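Local coordinates for protein glucose-1-phosphate thymidylyltransferase (Bacillus anthracis, PDB 4ECM) that catalyses the transfer of a thymidylyl group from dTTP to glucose-1-phosphate, giving dTDP-glucose and pyrophosphate in the pathway to dTDP-L-rhamnose, at residues 222-225 with 226-229. Numbering follows the deposited sequence.
Sequences INNW and YLKR
The last turns of helix 219-228 bring W225 against both Y226 and R229. W225 and Y226 form an edge-to-face (T-shaped) pair, with planes at 63°: the indole edge points at the phenol, and W225 CZ3 stands over the centre of that ring, 3.9 Å from Y226 CZ. One turn on, R229 runs alongside the indole. R229 CD lies over one face, toward the rim, 3.6 Å from W225 CE2, in a CH-pi contact. A bend at chi3 (51°) then carries the guanidinium to a tilted position over the six-membered ring, in an off-centre cation-pi contact, with R229 NH2 3.7 Å from W225 CH2; a salt bridge to E151 holds NH1. The Y226 ring is also flanked by I222, whose CG2 lies 3.9 Å from Y226 CE2, while Y226 OH is hydrogen-bonded to D199. Beneath these side chains the backbone keeps i to i+4 bonding, nearly straight from Y226 N to I222 O (3.1 Å, 171°) and more bent from R229 N to W225 O. I222 and Y226 pack on helix 202-206, and W225 stacks with Y205. Aromatic packing between neighbours (i, i+1) thus joins the i, i+4 contacts of an alpha-helix, here at its C-terminal end against the mixed sheet of the nucleotidyltransferase fold.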
ATOM      1  N   ILE A 222     -12.353  30.132 -15.348  1.00 25.09           N
ATOM      2  CA  ILE A 222     -11.012  30.684 -15.482  1.00 25.21           C
ATOM      3  C   ILE A 222     -10.745  31.064 -16.935  1.00 25.02           C
ATOM      4  O   ILE A 222     -10.241  32.155 -17.227  1.00 24.00           O
ATOM      5  CB  ILE A 222      -9.950  29.673 -15.032  1.00 24.05           C
ATOM      6  CG1 ILE A 222      -9.989  29.502 -13.519  1.00 29.67           C
ATOM      7  CG2 ILE A 222      -8.547  30.110 -15.479  1.00 24.32           C
ATOM      8  CD1 ILE A 222      -9.119  28.329 -13.027  1.00 32.58           C
ATOM      9  N   ASN A 223     -11.080  30.161 -17.850  1.00 25.10           N
ATOM     10  CA  ASN A 223     -10.878  30.439 -19.270  1.00 25.55           C
ATOM     11  C   ASN A 223     -11.702  31.656 -19.727  1.00 25.62           C
ATOM     12  O   ASN A 223     -11.201  32.489 -20.487  1.00 26.04           O
ATOM     13  CB  ASN A 223     -11.115  29.175 -20.095  1.00 24.37           C
ATOM     14  CG  ASN A 223     -10.108  28.088 -19.751  1.00 27.16           C
ATOM     15  OD1 ASN A 223      -8.978  28.407 -19.376  1.00 25.84           O
ATOM     16  ND2 ASN A 223     -10.501  26.807 -19.866  1.00 23.61           N
ATOM     17  N   ASN A 224     -12.929  31.785 -19.228  1.00 25.96           N
ATOM     18  CA  ASN A 224     -13.762  32.947 -19.561  1.00 27.89           C
ATOM     19  C   ASN A 224     -13.207  34.266 -18.961  1.00 29.06           C
ATOM     20  O   ASN A 224     -13.352  35.327 -19.564  1.00 30.59           O
ATOM     21  CB  ASN A 224     -15.232  32.727 -19.147  1.00 29.06           C
ATOM     22  CG  ASN A 224     -16.018  31.874 -20.155  1.00 29.04           C
ATOM     23  OD1 ASN A 224     -15.808  31.984 -21.357  1.00 29.57           O
ATOM     24  ND2 ASN A 224     -16.955  31.060 -19.660  1.00 26.43           N
ATOM     25  N   TRP A 225     -12.580  34.194 -17.782  1.00 29.42           N
ATOM     26  CA  TRP A 225     -11.971  35.372 -17.140  1.00 29.64           C
ATOM     27  C   TRP A 225     -10.872  35.907 -18.045  1.00 28.77           C
ATOM     28  O   TRP A 225     -10.835  37.098 -18.361  1.00 30.60           O
ATOM     29  CB  TRP A 225     -11.433  35.021 -15.733  1.00 30.31           C
ATOM     30  CG  TRP A 225     -10.632  36.115 -15.064  1.00 35.08           C
ATOM     31  CD1 TRP A 225     -11.113  37.283 -14.538  1.00 36.59           C
ATOM     32  CD2 TRP A 225      -9.203  36.123 -14.823  1.00 39.13           C
ATOM     33  NE1 TRP A 225     -10.081  38.021 -14.011  1.00 39.89           N
ATOM     34  CE2 TRP A 225      -8.900  37.338 -14.168  1.00 39.43           C
ATOM     35  CE3 TRP A 225      -8.153  35.223 -15.105  1.00 37.21           C
ATOM     36  CZ2 TRP A 225      -7.583  37.683 -13.780  1.00 39.82           C
ATOM     37  CZ3 TRP A 225      -6.852  35.566 -14.727  1.00 37.38           C
ATOM     38  CH2 TRP A 225      -6.581  36.797 -14.078  1.00 39.01           C
ATOM     39  N   TYR A 226      -9.979  35.026 -18.484  1.00 27.35           N
ATOM     40  CA  TYR A 226      -8.934  35.435 -19.428  1.00 26.97           C
ATOM     41  C   TYR A 226      -9.528  35.962 -20.737  1.00 27.26           C
ATOM     42  O   TYR A 226      -9.007  36.910 -21.318  1.00 27.37           O
ATOM     43  CB  TYR A 226      -8.018  34.282 -19.769  1.00 25.21           C
ATOM     44  CG  TYR A 226      -6.908  33.967 -18.789  1.00 25.66           C
ATOM     45  CD1 TYR A 226      -5.751  34.744 -18.750  1.00 27.57           C
ATOM     46  CD2 TYR A 226      -6.965  32.843 -17.982  1.00 23.55           C
ATOM     47  CE1 TYR A 226      -4.699  34.429 -17.903  1.00 25.18           C
ATOM     48  CE2 TYR A 226      -5.914  32.511 -17.127  1.00 23.39           C
ATOM     49  CZ  TYR A 226      -4.785  33.306 -17.093  1.00 27.12           C
ATOM     50  OH  TYR A 226      -3.734  32.970 -16.259  1.00 23.16           O
ATOM     51  N   LEU A 227     -10.610  35.321 -21.194  1.00 28.14           N
ATOM     52  CA  LEU A 227     -11.292  35.709 -22.429  1.00 29.41           C
ATOM     53  C   LEU A 227     -11.838  37.141 -22.338  1.00 30.84           C
ATOM     54  O   LEU A 227     -11.567  37.954 -23.212  1.00 31.35           O
ATOM     55  CB  LEU A 227     -12.411  34.720 -22.767  1.00 28.75           C
ATOM     56  CG  LEU A 227     -13.238  35.013 -24.023  1.00 32.70           C
ATOM     57  CD1 LEU A 227     -12.338  35.141 -25.259  1.00 36.09           C
ATOM     58  CD2 LEU A 227     -14.285  33.921 -24.210  1.00 33.76           C
ATOM     59  N   LYS A 228     -12.588  37.443 -21.281  1.00 32.80           N
ATOM     60  CA  LYS A 228     -13.120  38.795 -21.069  1.00 35.78           C
ATOM     61  C   LYS A 228     -12.010  39.824 -20.962  1.00 34.99           C
ATOM     62  O   LYS A 228     -12.221  40.985 -21.264  1.00 36.08           O
ATOM     63  CB  LYS A 228     -13.970  38.883 -19.806  1.00 37.79           C
ATOM     64  CG  LYS A 228     -15.286  38.133 -19.878  1.00 45.68           C
ATOM     65  CD  LYS A 228     -16.155  38.493 -18.679  1.00 55.45           C
ATOM     66  CE  LYS A 228     -17.522  37.818 -18.747  1.00 61.92           C
ATOM     67  NZ  LYS A 228     -18.444  38.352 -17.685  1.00 68.15           N
ATOM     68  N   ARG A 229     -10.831  39.408 -20.503  1.00 33.91           N
ATOM     69  CA  ARG A 229      -9.712  40.337 -20.422  1.00 34.20           C
ATOM     70  C   ARG A 229      -9.055  40.517 -21.800  1.00 33.71           C
ATOM     71  O   ARG A 229      -8.166  41.339 -21.958  1.00 35.26           O
ATOM     72  CB  ARG A 229      -8.704  39.903 -19.360  1.00 34.10           C
ATOM     73  CG  ARG A 229      -9.215  40.038 -17.907  1.00 35.24           C
ATOM     74  CD  ARG A 229      -8.158  39.581 -16.860  1.00 37.38           C
ATOM     75  NE  ARG A 229      -6.867  40.237 -17.103  1.00 42.18           N
ATOM     76  CZ  ARG A 229      -5.701  39.621 -17.332  1.00 42.67           C
ATOM     77  NH1 ARG A 229      -4.619  40.356 -17.586  1.00 43.44           N
ATOM     78  NH2 ARG A 229      -5.585  38.297 -17.280  1.00 37.87           N
TER